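Side-chain contacts in core protein VP7 (Bluetongue virus, PDB 1BVP), which forms trimers that assemble as the 260 capsomers of the bluetongue virus core on an inner scaffold of VP3: residues M12-T17 and E31-A36; D157-S162 and G169-I174; N269-R274 and A284-T289. All coordinates share one frame; numbering follows the deposited sequence.

Contact 1: residues M12-T17 and E31-A36; sequences MRACAT and EILGIA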
loop_
_atom_site.group_PDB
_atom_site.type_symbol
_atom_site.label_atom_id
_atom_site.label_comp_id
_atom_site.label_asym_id
_atom_site.label_seq_id
_atom_site.Cartn_x
_atom_site.Cartn_y
_atom_site.Cartn_z
ATOM N N MET A 12 12.475 17.873 15.493
ATOM C CA MET A 12 12.932 17.716 14.106
ATOM C C MET A 12 11.895 18.203 13.120
ATOM O O MET A 12 12.251 18.873 12.154
ATOM C CB MET A 12 13.299 16.289 13.775
ATOM C CG MET A 12 14.391 15.703 14.629
ATOM S SD MET A 12 14.948 14.143 13.860
ATOM C CE MET A 12 13.815 12.989 14.519
ATOM N N ARG A 13 10.614 17.905 13.359
ATOM C CA ARG A 13 9.594 18.376 12.413
ATOM C C ARG A 13 9.497 19.915 12.430
ATOM O O ARG A 13 9.209 20.532 11.407
ATOM C CB ARG A 13 8.232 17.711 12.653
ATOM C CG ARG A 13 8.240 16.201 12.607
ATOM C CD ARG A 13 6.841 15.545 12.810
ATOM N NE ARG A 13 6.069 15.509 11.571
ATOM C CZ ARG A 13 4.864 16.070 11.384
ATOM N NH1 ARG A 13 4.242 16.725 12.373
ATOM N NH2 ARG A 13 4.284 16.022 10.175
ATOM N N ALA A 14 9.782 20.526 13.581
ATOM C CA ALA A 14 9.761 21.983 13.736
ATOM C C ALA A 14 10.916 22.577 12.931
ATOM O O ALA A 14 10.765 23.602 12.249
ATOM C CB ALA A 14 9.915 22.345 15.200
ATOM N N CYS A 15 12.087 21.950 13.011
ATOM C CA CYS A 15 13.213 22.475 12.262
ATOM C C CYS A 15 12.973 22.405 10.751
ATOM O O CYS A 15 13.502 23.224 10.002
ATOM C CB CYS A 15 14.482 21.716 12.600
ATOM S SG CYS A 15 15.062 21.896 14.258
ATOM N N ALA A 16 12.187 21.435 10.287
ATOM C CA ALA A 16 11.922 21.298 8.848
ATOM C C ALA A 16 11.035 22.417 8.359
ATOM O O ALA A 16 10.720 22.498 7.184
ATOM C CB ALA A 16 11.277 19.975 8.548
ATOM N N THR A 17 10.576 23.233 9.294
ATOM C CA THR A 17 9.727 24.377 9.017
ATOM C C THR A 17 10.559 25.574 8.538
ATOM O O THR A 17 10.084 26.406 7.776
ATOM C CB THR A 17 9.002 24.726 10.305
ATOM O OG1 THR A 17 7.801 23.955 10.399
ATOM C CG2 THR A 17 8.707 26.150 10.397
ATOM N N GLU A 31 7.606 28.424 20.262
ATOM C CA GLU A 31 7.539 28.055 21.659
ATOM C C GLU A 31 8.382 26.805 21.931
ATOM O O GLU A 31 9.141 26.759 22.888
ATOM C CB GLU A 31 6.103 27.813 22.017
ATOM C CG GLU A 31 5.904 27.270 23.391
ATOM C CD GLU A 31 4.490 26.740 23.573
ATOM O OE1 GLU A 31 3.598 27.114 22.754
ATOM O OE2 GLU A 31 4.265 25.938 24.516
ATOM N N ILE A 32 8.290 25.826 21.032
ATOM C CA ILE A 32 9.018 24.556 21.121
ATOM C C ILE A 32 10.528 24.710 20.855
ATOM O O ILE A 32 11.361 24.207 21.631
ATOM C CB ILE A 32 8.430 23.545 20.087
ATOM C CG1 ILE A 32 7.021 23.118 20.495
ATOM C CG2 ILE A 32 9.332 22.327 19.909
ATOM C CD1 ILE A 32 6.221 22.598 19.309
ATOM N N LEU A 33 10.875 25.338 19.726
ATOM C CA LEU A 33 12.269 25.542 19.374
ATOM C C LEU A 33 12.982 26.332 20.435
ATOM O O LEU A 33 14.134 26.061 20.750
ATOM C CB LEU A 33 12.415 26.265 18.046
ATOM C CG LEU A 33 12.061 25.393 16.846
ATOM C CD1 LEU A 33 12.491 26.072 15.572
ATOM C CD2 LEU A 33 12.741 24.048 16.990
ATOM N N GLY A 34 12.287 27.321 20.980
ATOM C CA GLY A 34 12.851 28.150 22.020
ATOM C C GLY A 34 13.325 27.323 23.185
ATOM O O GLY A 34 14.506 27.360 23.535
ATOM N N ILE A 35 12.410 26.577 23.783
ATOM C CA ILE A 35 12.747 25.727 24.921
ATOM C C ILE A 35 13.790 24.661 24.613
ATOM O O ILE A 35 14.749 24.450 25.379
ATOM C CB ILE A 35 11.514 24.994 25.424
ATOM C CG1 ILE A 35 10.353 25.973 25.437
ATOM C CG2 ILE A 35 11.764 24.459 26.841
ATOM C CD1 ILE A 35 9.076 25.422 25.972
ATOM N N ALA A 36 13.571 23.962 23.507
ATOM C CA ALA A 36 14.450 22.884 23.104
ATOM C C ALA A 36 15.853 23.368 22.840
ATOM O O ALA A 36 16.808 22.838 23.389
ATOM C CB ALA A 36 13.887 22.191 21.888
#
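Leu33 meets Ala14 and Cys15 through a single branch, and the whole contact is apolar. The branch is CD2, which lies 3.8 Å from Ala14 CB. CG follows behind it, 4.1 Å from Ala14 CB, so the small methyl of the alanine sits alongside the CG-CD2 bond of the leucine. Cys15 adds a second, looser touch: its SG is 4.2 Å from Leu33 CD2. The methyl and the sulfur reach CD2 from directions roughly a right angle apart. With CG beside the backbone N (chi1 -72°), Leu33 points CD2 across to the other helix.

An alanine facing the other helix illustrates how a short side chain allows backbones to come close: Ala14 CA and Leu33 CA are 7.1 Å apart. The two helices, 2-15 and 27-44, are the first pair in the chain, a helix-loop-helix at the start of the helical domain of VP7. The same interface continues along helix 2-15, where Ile32 packs on Thr10 and Ala36 on Val11.

Backbone bonding is confined to each side. Ala36 N donates to Ile32 O at 2.9 Å, while Ala16 N donates to Met12 O at 3.2 Å. The side chain of Cys15 also touches Met61, Met64 and Cys65 of helix 55-73. Arg13 O accepts a hydrogen bond from Asn107 ND2 of a second subunit.

Contact 2: residues D157-S162 and G169-I174; sequences DMIQVS and GDVQQI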
loop_
_atom_site.group_PDB
_atom_site.type_symbol
_atom_site.label_atom_id
_atom_site.label_comp_id
_atom_site.label_asym_id
_atom_site.label_seq_id
_atom_site.Cartn_x
_atom_site.Cartn_y
_atom_site.Cartn_z
ATOM N N ASP A 157 1.520 -20.387 -5.521
ATOM C CA ASP A 157 0.232 -20.213 -4.857
ATOM C C ASP A 157 -0.777 -21.246 -5.289
ATOM O O ASP A 157 -1.983 -21.062 -5.075
ATOM C CB ASP A 157 -0.348 -18.849 -5.248
ATOM C CG ASP A 157 -0.626 -18.721 -6.751
ATOM O OD1 ASP A 157 -0.109 -19.542 -7.550
ATOM O OD2 ASP A 157 -1.360 -17.773 -7.132
ATOM N N MET A 158 -0.293 -22.376 -5.790
ATOM C CA MET A 158 -1.209 -23.345 -6.361
ATOM C C MET A 158 -0.898 -24.821 -6.204
ATOM O O MET A 158 0.272 -25.233 -6.184
ATOM C CB MET A 158 -1.227 -23.037 -7.846
ATOM C CG MET A 158 -2.405 -23.501 -8.547
ATOM S SD MET A 158 -3.213 -22.087 -9.202
ATOM C CE MET A 158 -4.722 -22.557 -8.708
ATOM N N ILE A 159 -1.958 -25.616 -6.084
ATOM C CA ILE A 159 -1.813 -27.069 -6.054
ATOM C C ILE A 159 -2.863 -27.636 -7.019
ATOM O O ILE A 159 -3.862 -26.955 -7.366
ATOM C CB ILE A 159 -2.024 -27.716 -4.659
ATOM C CG1 ILE A 159 -3.496 -27.735 -4.284
ATOM C CG2 ILE A 159 -1.155 -27.061 -3.611
ATOM C CD1 ILE A 159 -3.815 -28.821 -3.308
ATOM N N GLN A 160 -2.608 -28.850 -7.501
ATOM C CA GLN A 160 -3.549 -29.560 -8.397
ATOM C C GLN A 160 -3.619 -30.956 -7.843
ATOM O O GLN A 160 -2.659 -31.425 -7.206
ATOM C CB GLN A 160 -3.103 -29.585 -9.859
ATOM C CG GLN A 160 -1.728 -30.168 -10.064
ATOM C CD GLN A 160 -1.152 -29.825 -11.417
ATOM O OE1 GLN A 160 -1.705 -29.027 -12.161
ATOM N NE2 GLN A 160 -0.016 -30.414 -11.735
ATOM N N VAL A 161 -4.803 -31.543 -7.959
ATOM C CA VAL A 161 -5.068 -32.883 -7.460
ATOM C C VAL A 161 -5.566 -33.729 -8.635
ATOM O O VAL A 161 -6.440 -33.270 -9.409
ATOM C CB VAL A 161 -6.204 -32.856 -6.390
ATOM C CG1 VAL A 161 -6.245 -34.134 -5.618
ATOM C CG2 VAL A 161 -6.040 -31.704 -5.475
ATOM N N SER A 162 -4.968 -34.919 -8.792
ATOM C CA SER A 162 -5.363 -35.892 -9.833
ATOM C C SER A 162 -6.240 -36.920 -9.124
ATOM O O SER A 162 -5.846 -37.474 -8.087
ATOM C CB SER A 162 -4.155 -36.651 -10.383
ATOM O OG SER A 162 -3.191 -35.809 -10.965
ATOM N N GLY A 169 -10.620 -38.500 -1.300
ATOM C CA GLY A 169 -9.533 -38.393 -0.339
ATOM C C GLY A 169 -9.404 -37.019 0.283
ATOM O O GLY A 169 -10.071 -36.059 -0.117
ATOM N N ASP A 170 -8.592 -36.947 1.328
ATOM C CA ASP A 170 -8.350 -35.703 2.051
ATOM C C ASP A 170 -7.071 -35.108 1.486
ATOM O O ASP A 170 -6.076 -35.802 1.286
ATOM C CB ASP A 170 -8.218 -35.963 3.556
ATOM C CG ASP A 170 -9.575 -36.124 4.258
ATOM O OD1 ASP A 170 -10.658 -35.983 3.604
ATOM O OD2 ASP A 170 -9.540 -36.381 5.494
ATOM N N VAL A 171 -7.060 -33.799 1.340
ATOM C CA VAL A 171 -5.938 -33.135 0.726
ATOM C C VAL A 171 -5.189 -32.108 1.612
ATOM O O VAL A 171 -4.079 -31.680 1.280
ATOM C CB VAL A 171 -6.485 -32.560 -0.588
ATOM C CG1 VAL A 171 -5.839 -31.302 -0.953
ATOM C CG2 VAL A 171 -6.327 -33.574 -1.659
ATOM N N GLN A 172 -5.721 -31.829 2.797
ATOM C CA GLN A 172 -5.118 -30.842 3.689
ATOM C C GLN A 172 -3.644 -30.904 4.055
ATOM O O GLN A 172 -3.037 -29.863 4.228
ATOM C CB GLN A 172 -5.882 -30.773 4.985
ATOM C CG GLN A 172 -5.841 -32.072 5.733
ATOM C CD GLN A 172 -7.111 -32.854 5.573
ATOM O OE1 GLN A 172 -7.890 -32.645 4.624
ATOM N NE2 GLN A 172 -7.371 -33.720 6.535
ATOM N N GLN A 173 -3.061 -32.086 4.208
ATOM C CA GLN A 173 -1.665 -32.162 4.618
ATOM C C GLN A 173 -0.653 -31.510 3.707
ATOM O O GLN A 173 0.467 -31.225 4.143
ATOM C CB GLN A 173 -1.227 -33.592 4.998
ATOM C CG GLN A 173 -1.601 -34.706 4.014
ATOM C CD GLN A 173 -3.129 -35.014 3.934
ATOM O OE1 GLN A 173 -3.908 -34.711 4.858
ATOM N NE2 GLN A 173 -3.546 -35.615 2.815
ATOM N N ILE A 174 -1.029 -31.253 2.457
ATOM C CA ILE A 174 -0.104 -30.625 1.487
ATOM C C ILE A 174 0.129 -29.163 1.920
ATOM O O ILE A 174 1.207 -28.584 1.695
ATOM C CB ILE A 174 -0.693 -30.736 0.012
ATOM C CG1 ILE A 174 0.242 -30.168 -1.046
ATOM C CG2 ILE A 174 -2.014 -30.007 -0.116
ATOM C CD1 ILE A 174 1.453 -30.984 -1.289
#
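Ile159 plugs a notch between Val171 and Ile174, and the fit shows how branched side chains can interlock without any polar bond between them. The plug is CD1. With chi2 at 155° the end of the isoleucine is nearly extended, and it drives this methyl straight at the opposite segment, tip to tip with the valine. CD1 comes to 4.0 Å from Val171 CG1 and 3.9 Å from Ile174 CG2. Those two methyls, Val171 CG1 and Ile174 CG2, are themselves 4.1 Å apart, so the three groups form an almost equilateral triangle. Ile174 and Ile159 run past each other in opposite directions.

Val171 shares its two branches out. CG1 serves Ile159, while CG2 turns to Val161, whose CG1 stands 4.0 Å from Val171 CG2. The valine thus presents one bump to each of two side chains that project from the same face of strand 158-163.

That strand belongs to the larger antiparallel sheet, and strand 168-170 to the four-stranded one; Val171 and Ile174 come from the irregular chain just after it and pack against strand 158-163, inside the beta-sandwich domain of VP7. The turn after Val171 is fastened locally: Ile174 N donates to Val171 O at 3.3 Å, and Gln173 NE2 bonds to Asp170 O from above its carbonyl plane, bent at 142°. Ile245, Phe129 and Phe175 extend the apolar surroundings of Ile159.

No hydrogen bond or charge pair joins the two segments, which implies that they are held together chiefly by apolar methyl packing, largely buried, while backbone bonding ties Ile159 and Val161 to Ile245 and Val243 within the sheet.

Contact 3: residues N269-R274 and A284-T289; sequences NVYSFR and AILNRT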
loop_
_atom_site.group_PDB
_atom_site.type_symbol
_atom_site.label_atom_id
_atom_site.label_comp_id
_atom_site.label_asym_id
_atom_site.label_seq_id
_atom_site.Cartn_x
_atom_site.Cartn_y
_atom_site.Cartn_z
ATOM N N ASN A 269 12.030 6.709 1.726
ATOM C CA ASN A 269 12.645 7.985 2.019
ATOM C C ASN A 269 14.029 7.799 2.637
ATOM O O ASN A 269 14.966 8.472 2.244
ATOM C CB ASN A 269 11.750 8.783 2.967
ATOM C CG ASN A 269 12.217 10.233 3.132
ATOM O OD1 ASN A 269 12.211 10.780 4.239
ATOM N ND2 ASN A 269 12.645 10.849 2.031
ATOM N N VAL A 270 14.145 6.910 3.621
ATOM C CA VAL A 270 15.421 6.615 4.299
ATOM C C VAL A 270 16.493 6.080 3.347
ATOM O O VAL A 270 17.653 6.462 3.434
ATOM C CB VAL A 270 15.229 5.527 5.381
ATOM C CG1 VAL A 270 16.570 5.034 5.876
ATOM C CG2 VAL A 270 14.329 6.026 6.511
ATOM N N TYR A 271 16.115 5.171 2.452
ATOM C CA TYR A 271 17.092 4.583 1.540
ATOM C C TYR A 271 17.378 5.351 0.274
ATOM O O TYR A 271 18.197 4.928 -0.524
ATOM C CB TYR A 271 16.764 3.123 1.255
ATOM C CG TYR A 271 16.947 2.217 2.460
ATOM C CD1 TYR A 271 18.211 1.803 2.856
ATOM C CD2 TYR A 271 15.856 1.800 3.229
ATOM C CE1 TYR A 271 18.403 0.997 3.999
ATOM C CE2 TYR A 271 16.038 0.991 4.377
ATOM C CZ TYR A 271 17.315 0.602 4.743
ATOM O OH TYR A 271 17.502 -0.197 5.854
ATOM N N SER A 272 16.721 6.484 0.079
ATOM C CA SER A 272 17.014 7.303 -1.089
ATOM C C SER A 272 18.423 7.845 -0.940
ATOM O O SER A 272 18.966 8.028 0.177
ATOM C CB SER A 272 16.045 8.447 -1.231
ATOM O OG SER A 272 14.807 7.914 -1.592
ATOM N N PHE A 273 18.995 8.133 -2.090
ATOM C CA PHE A 273 20.358 8.589 -2.168
ATOM C C PHE A 273 20.603 9.991 -1.626
ATOM O O PHE A 273 21.422 10.156 -0.710
ATOM C CB PHE A 273 20.809 8.476 -3.628
ATOM C CG PHE A 273 22.218 8.930 -3.866
ATOM C CD1 PHE A 273 23.294 8.293 -3.212
ATOM C CD2 PHE A 273 22.478 9.991 -4.740
ATOM C CE1 PHE A 273 24.620 8.706 -3.425
ATOM C CE2 PHE A 273 23.799 10.425 -4.966
ATOM C CZ PHE A 273 24.874 9.769 -4.301
ATOM N N ARG A 274 19.899 10.977 -2.216
ATOM C CA ARG A 274 20.017 12.418 -1.894
ATOM C C ARG A 274 21.371 12.928 -2.421
ATOM O O ARG A 274 21.440 13.613 -3.455
ATOM C CB ARG A 274 19.831 12.666 -0.385
ATOM C CG ARG A 274 18.365 12.770 -0.074
ATOM C CD ARG A 274 18.061 12.749 1.379
ATOM N NE ARG A 274 16.735 13.313 1.613
ATOM C CZ ARG A 274 15.628 12.598 1.725
ATOM N NH1 ARG A 274 15.709 11.275 1.640
ATOM N NH2 ARG A 274 14.446 13.214 1.825
ATOM N N ALA A 284 26.193 4.816 7.766
ATOM C CA ALA A 284 26.868 4.774 9.072
ATOM C C ALA A 284 25.906 4.584 10.238
ATOM O O ALA A 284 26.204 3.850 11.173
ATOM C CB ALA A 284 27.691 6.026 9.285
ATOM N N ILE A 285 24.767 5.262 10.211
ATOM C CA ILE A 285 23.800 5.113 11.284
ATOM C C ILE A 285 23.185 3.708 11.241
ATOM O O ILE A 285 23.080 3.048 12.272
ATOM C CB ILE A 285 22.685 6.197 11.183
ATOM C CG1 ILE A 285 23.286 7.590 11.332
ATOM C CG2 ILE A 285 21.606 5.971 12.220
ATOM C CD1 ILE A 285 22.345 8.686 10.929
ATOM N N LEU A 286 22.811 3.223 10.061
ATOM C CA LEU A 286 22.201 1.895 9.978
ATOM C C LEU A 286 23.163 0.745 10.348
ATOM O O LEU A 286 22.710 -0.319 10.800
ATOM C CB LEU A 286 21.531 1.694 8.618
ATOM C CG LEU A 286 20.227 2.493 8.449
ATOM C CD1 LEU A 286 19.683 2.410 7.055
ATOM C CD2 LEU A 286 19.161 2.061 9.460
ATOM N N ASN A 287 24.479 0.973 10.239
ATOM C CA ASN A 287 25.478 -0.058 10.613
ATOM C C ASN A 287 25.430 -0.418 12.071
ATOM O O ASN A 287 26.024 -1.396 12.494
ATOM C CB ASN A 287 26.918 0.379 10.316
ATOM C CG ASN A 287 27.244 0.311 8.842
ATOM O OD1 ASN A 287 26.594 -0.438 8.098
ATOM N ND2 ASN A 287 28.235 1.091 8.398
ATOM N N ARG A 288 24.783 0.419 12.856
ATOM C CA ARG A 288 24.694 0.219 14.285
ATOM C C ARG A 288 23.381 -0.446 14.631
ATOM O O ARG A 288 22.997 -0.487 15.796
ATOM C CB ARG A 288 24.773 1.588 14.969
ATOM C CG ARG A 288 26.119 2.011 15.531
ATOM C CD ARG A 288 27.227 2.278 14.522
ATOM N NE ARG A 288 28.237 1.221 14.548
ATOM C CZ ARG A 288 28.702 0.611 15.645
ATOM N NH1 ARG A 288 28.298 0.940 16.881
ATOM N NH2 ARG A 288 29.468 -0.462 15.490
ATOM N N THR A 289 22.673 -0.935 13.618
ATOM C CA THR A 289 21.376 -1.575 13.817
ATOM C C THR A 289 21.301 -2.936 13.113
ATOM O O THR A 289 22.263 -3.385 12.476
ATOM C CB THR A 289 20.235 -0.669 13.277
ATOM O OG1 THR A 289 20.244 -0.686 11.844
ATOM C CG2 THR A 289 20.423 0.788 13.744
#
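The C-terminal parts of two consecutive helices, 263-271 and 276-286, meet in the helical domain of VP7 where Leu286 reaches Tyr271 and Val270. One methyl does all the touching on the leucine side. Leu286 CD1 stands at the far end of an extended chain, anti to CA (chi2 173°), and comes to 3.6 Å from Tyr271 CE1. It lies at the same distance, 3.6 Å, from Tyr271 OH, so the methyl sits beside the outer part of the ring, which it approaches obliquely. Val270 is its second neighbour, with CG1 4.2 Å from Leu286 CD1. The same Val270 CG1 stands over one face of the Tyr271 ring, offset toward the rim. Valine, tyrosine and leucine therefore form one small apolar cluster, although the phenol end is polar: Tyr271 OH is hydrogen-bonded to Pro292 O, which gives the buried hydroxyl a partner.

The polar bonds lie around this cluster rather than across it. In 269-274 the Arg274 side chain reaches back, and its NH1 makes a weak, bent bond to Asn269 O, which lies in plane at the edge of the guanidinium. Arg274 also donates through NE to Thr321 OG1 and makes a cation-pi contact with Trp278, while its backbone N bonds to Thr118 OG1 of a second subunit. Arg282, in the second helix, donates to Val270 O and Ser272 O and so ties the end of the first helix to the second.

In the other segment a type I beta turn runs from Leu286 to Thr289. Leu286 O is gripped twice by Thr289: the backbone N donates from 2.9 Å, and OG1, in the carbonyl plane and on a lone pair, lies 2.7 Å from Leu286 O.

In the fold
All three contacts are buried and none lies at the surface, though in contact 2 one touching residue, Ile174, is partly exposed. They divide between two kinds of architecture. Contacts 1 and 3 join helices, with centres about 23 Å apart; helices 55-73 and 304-323 supply neighbours to both, and both have residues touching the second subunit of the trimer. Contact 2 lies in the beta-sandwich domain, its centre about 60 Å from that of contact 1, and its segments touch no other chain of the assembly. Across each pair of segments the chemistry is apolar: a leucine branch against small side chains in contact 1, interlocked beta-branched residues in contact 2, and a methyl beside a phenol ring in contact 3.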